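Local coordinates for hypothetical protein PH0435 (Pyrococcus horikoshii, PDB 2YV4) that is uncharacterised but carries the C-terminal Sua5 domain of a family of threonylcarbamoyl-AMP synthases, and so probably takes part in tRNA modification, at residues 32-37 with 75-80. Numbering follows the deposited sequence.
Sequences KKVGVI and VVIAEG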
ATOM      1  N   LYS A  32       7.383   5.405 -12.769  1.00 16.23           N
ATOM      2  CA  LYS A  32       7.688   5.019 -11.400  1.00 16.21           C
ATOM      3  C   LYS A  32       7.512   3.516 -11.206  1.00 16.18           C
ATOM      4  O   LYS A  32       6.522   2.934 -11.659  1.00 15.16           O
ATOM      5  CB  LYS A  32       6.760   5.744 -10.424  1.00 19.31           C
ATOM      6  CG  LYS A  32       6.865   7.252 -10.450  1.00 21.42           C
ATOM      7  CD  LYS A  32       8.186   7.723  -9.876  1.00 22.63           C
ATOM      8  CE  LYS A  32       8.253   9.237  -9.893  1.00 26.48           C
ATOM      9  NZ  LYS A  32       7.070   9.817  -9.192  1.00 30.76           N
ATOM     10  N   LYS A  33       8.483   2.884 -10.553  1.00 13.43           N
ATOM     11  CA  LYS A  33       8.374   1.461 -10.258  1.00 12.68           C
ATOM     12  C   LYS A  33       7.460   1.486  -9.035  1.00 10.88           C
ATOM     13  O   LYS A  33       7.768   2.142  -8.040  1.00  9.96           O
ATOM     14  CB  LYS A  33       9.743   0.872  -9.907  1.00 14.99           C
ATOM     15  CG  LYS A  33       9.733  -0.633  -9.695  1.00 19.20           C
ATOM     16  CD  LYS A  33      11.134  -1.167  -9.423  1.00 21.43           C
ATOM     17  CE  LYS A  33      11.116  -2.680  -9.248  1.00 21.80           C
ATOM     18  NZ  LYS A  33      12.488  -3.249  -9.109  1.00 23.83           N
ATOM     19  N   VAL A  34       6.331   0.791  -9.117  1.00 10.15           N
ATOM     20  CA  VAL A  34       5.359   0.803  -8.030  1.00  8.69           C
ATOM     21  C   VAL A  34       5.113  -0.532  -7.334  1.00  7.66           C
ATOM     22  O   VAL A  34       5.038  -1.591  -7.963  1.00  6.17           O
ATOM     23  CB  VAL A  34       4.010   1.374  -8.543  1.00  9.07           C
ATOM     24  CG1 VAL A  34       3.567   0.616  -9.762  1.00 11.69           C
ATOM     25  CG2 VAL A  34       2.948   1.299  -7.455  1.00  9.35           C
ATOM     26  N   GLY A  35       4.987  -0.461  -6.015  1.00  6.96           N
ATOM     27  CA  GLY A  35       4.741  -1.651  -5.225  1.00  6.86           C
ATOM     28  C   GLY A  35       3.451  -1.498  -4.447  1.00  7.85           C
ATOM     29  O   GLY A  35       3.058  -0.394  -4.073  1.00  8.45           O
ATOM     30  N   VAL A  36       2.767  -2.610  -4.226  1.00  6.88           N
ATOM     31  CA  VAL A  36       1.533  -2.582  -3.476  1.00  5.79           C
ATOM     32  C   VAL A  36       1.637  -3.509  -2.279  1.00  5.41           C
ATOM     33  O   VAL A  36       2.103  -4.644  -2.395  1.00  4.10           O
ATOM     34  CB  VAL A  36       0.332  -3.037  -4.332  1.00  6.05           C
ATOM     35  CG1 VAL A  36      -0.864  -3.378  -3.422  1.00  6.20           C
ATOM     36  CG2 VAL A  36      -0.048  -1.938  -5.319  1.00  4.33           C
ATOM     37  N   ILE A  37       1.237  -3.001  -1.125  1.00  4.23           N
ATOM     38  CA  ILE A  37       1.198  -3.806   0.083  1.00  4.87           C
ATOM     39  C   ILE A  37      -0.306  -3.851   0.329  1.00  5.80           C
ATOM     40  O   ILE A  37      -0.900  -2.862   0.760  1.00  5.13           O
ATOM     41  CB  ILE A  37       1.891  -3.121   1.277  1.00  6.25           C
ATOM     42  CG1 ILE A  37       3.362  -2.851   0.950  1.00  7.90           C
ATOM     43  CG2 ILE A  37       1.799  -4.018   2.506  1.00  7.49           C
ATOM     44  CD1 ILE A  37       4.114  -2.153   2.079  1.00  9.06           C
ATOM     45  N   VAL A  75       7.514   4.205  -5.461  1.00 10.34           N
ATOM     46  CA  VAL A  75       6.320   4.507  -4.680  1.00 10.31           C
ATOM     47  C   VAL A  75       5.656   3.227  -4.180  1.00 11.18           C
ATOM     48  O   VAL A  75       5.532   2.250  -4.918  1.00 10.71           O
ATOM     49  CB  VAL A  75       5.296   5.302  -5.521  1.00 13.30           C
ATOM     50  CG1 VAL A  75       4.049   5.606  -4.695  1.00 11.75           C
ATOM     51  CG2 VAL A  75       5.931   6.590  -6.019  1.00 15.03           C
ATOM     52  N   VAL A  76       5.242   3.244  -2.918  1.00  7.28           N
ATOM     53  CA  VAL A  76       4.581   2.104  -2.300  1.00  6.55           C
ATOM     54  C   VAL A  76       3.156   2.500  -1.953  1.00  6.07           C
ATOM     55  O   VAL A  76       2.933   3.495  -1.272  1.00  7.40           O
ATOM     56  CB  VAL A  76       5.296   1.665  -0.991  1.00  8.47           C
ATOM     57  CG1 VAL A  76       4.482   0.582  -0.280  1.00  9.84           C
ATOM     58  CG2 VAL A  76       6.686   1.138  -1.305  1.00  6.13           C
ATOM     59  N   ILE A  77       2.192   1.732  -2.439  1.00  6.08           N
ATOM     60  CA  ILE A  77       0.791   2.006  -2.139  1.00  4.99           C
ATOM     61  C   ILE A  77       0.365   0.994  -1.092  1.00  4.96           C
ATOM     62  O   ILE A  77       0.494  -0.214  -1.298  1.00  2.17           O
ATOM     63  CB  ILE A  77      -0.103   1.838  -3.381  1.00  5.77           C
ATOM     64  CG1 ILE A  77       0.313   2.844  -4.461  1.00  6.90           C
ATOM     65  CG2 ILE A  77      -1.571   2.027  -2.994  1.00  5.90           C
ATOM     66  CD1 ILE A  77      -0.396   2.640  -5.800  1.00  9.13           C
ATOM     67  N   ALA A  78      -0.108   1.485   0.047  1.00  4.74           N
ATOM     68  CA  ALA A  78      -0.563   0.603   1.111  1.00  5.68           C
ATOM     69  C   ALA A  78      -2.081   0.630   1.105  1.00  5.97           C
ATOM     70  O   ALA A  78      -2.690   1.685   1.236  1.00  7.31           O
ATOM     71  CB  ALA A  78      -0.025   1.076   2.464  1.00  6.12           C
ATOM     72  N   GLU A  79      -2.677  -0.539   0.926  1.00  8.39           N
ATOM     73  CA  GLU A  79      -4.127  -0.695   0.891  1.00  9.87           C
ATOM     74  C   GLU A  79      -4.696  -0.471   2.296  1.00 11.40           C
ATOM     75  O   GLU A  79      -4.322  -1.173   3.230  1.00 10.97           O
ATOM     76  CB  GLU A  79      -4.446  -2.110   0.410  1.00 11.33           C
ATOM     77  CG  GLU A  79      -5.886  -2.390   0.068  1.00 12.28           C
ATOM     78  CD  GLU A  79      -6.067  -3.817  -0.414  1.00 15.17           C
ATOM     79  OE1 GLU A  79      -5.336  -4.221  -1.349  1.00 14.51           O
ATOM     80  OE2 GLU A  79      -6.928  -4.535   0.142  1.00 13.72           O
ATOM     81  N   GLY A  80      -5.590   0.506   2.444  1.00 10.71           N
ATOM     82  CA  GLY A  80      -6.178   0.780   3.747  1.00 12.06           C
ATOM     83  C   GLY A  80      -7.698   0.738   3.729  1.00 13.57           C
ATOM     84  O   GLY A  80      -8.349   1.786   3.787  1.00 13.93           O
TER
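Ile-37 and Val-76 make the tightest side-chain contact between these two strands, with CD1 of Ile-37 lying 3.6 Å from CG1 of Val-76. Val-76 lies two residues before Ala-78, the partner of Ile-37, so the two meet diagonally on one face. CG1 of Val-76, anti to its backbone N (chi1 173°), reaches forward along its strand, and CG1 and CD1 of Ile-37 come across to meet it. The two side chains cross at a slant, with helix 54-70 covering them through Leu-65.

On the other face, that of Val-34, Val-36, Val-75 and Ile-77, it is the isoleucine that runs back. Ile-77 takes nearly the same rotamer as Ile-37 and sends CD1 back along its strand to CG2 of Val-34, 4.0 Å away, while its CB lies 4.2 Å from CG2 of its partner Val-36. Helix 13-29 reaches this face with Leu-27, which touches Val-34 and Val-75.

The backbones run parallel, their short axes 22° apart. Ile-77 N donates to Gly-35 O at 2.8 Å, Ile-37 N to Ile-77 O at 2.9 Å, and Glu-79 N to Ile-37 O at 2.9 Å, all nearly straight; the bond from Val-75 N to Lys-33 O is weak. Glu-79 also lays its CB 3.6 Å from Ile-37 O, and its buried carboxylate is held by Tyr-42 OH on OE1 and Ser-39 OG on OE2.

Strand 34-38 thus lies between 46-49 and 75-81 in a five-stranded parallel sheet of order 3-2-4-1-5. From 34-38 to 75-81 the chain passes through edge strand 46-49 and helix 54-70; with helices 13-29 and 54-70 on opposite faces, the parallel sheet forms a three-layer alpha/beta/alpha sandwich.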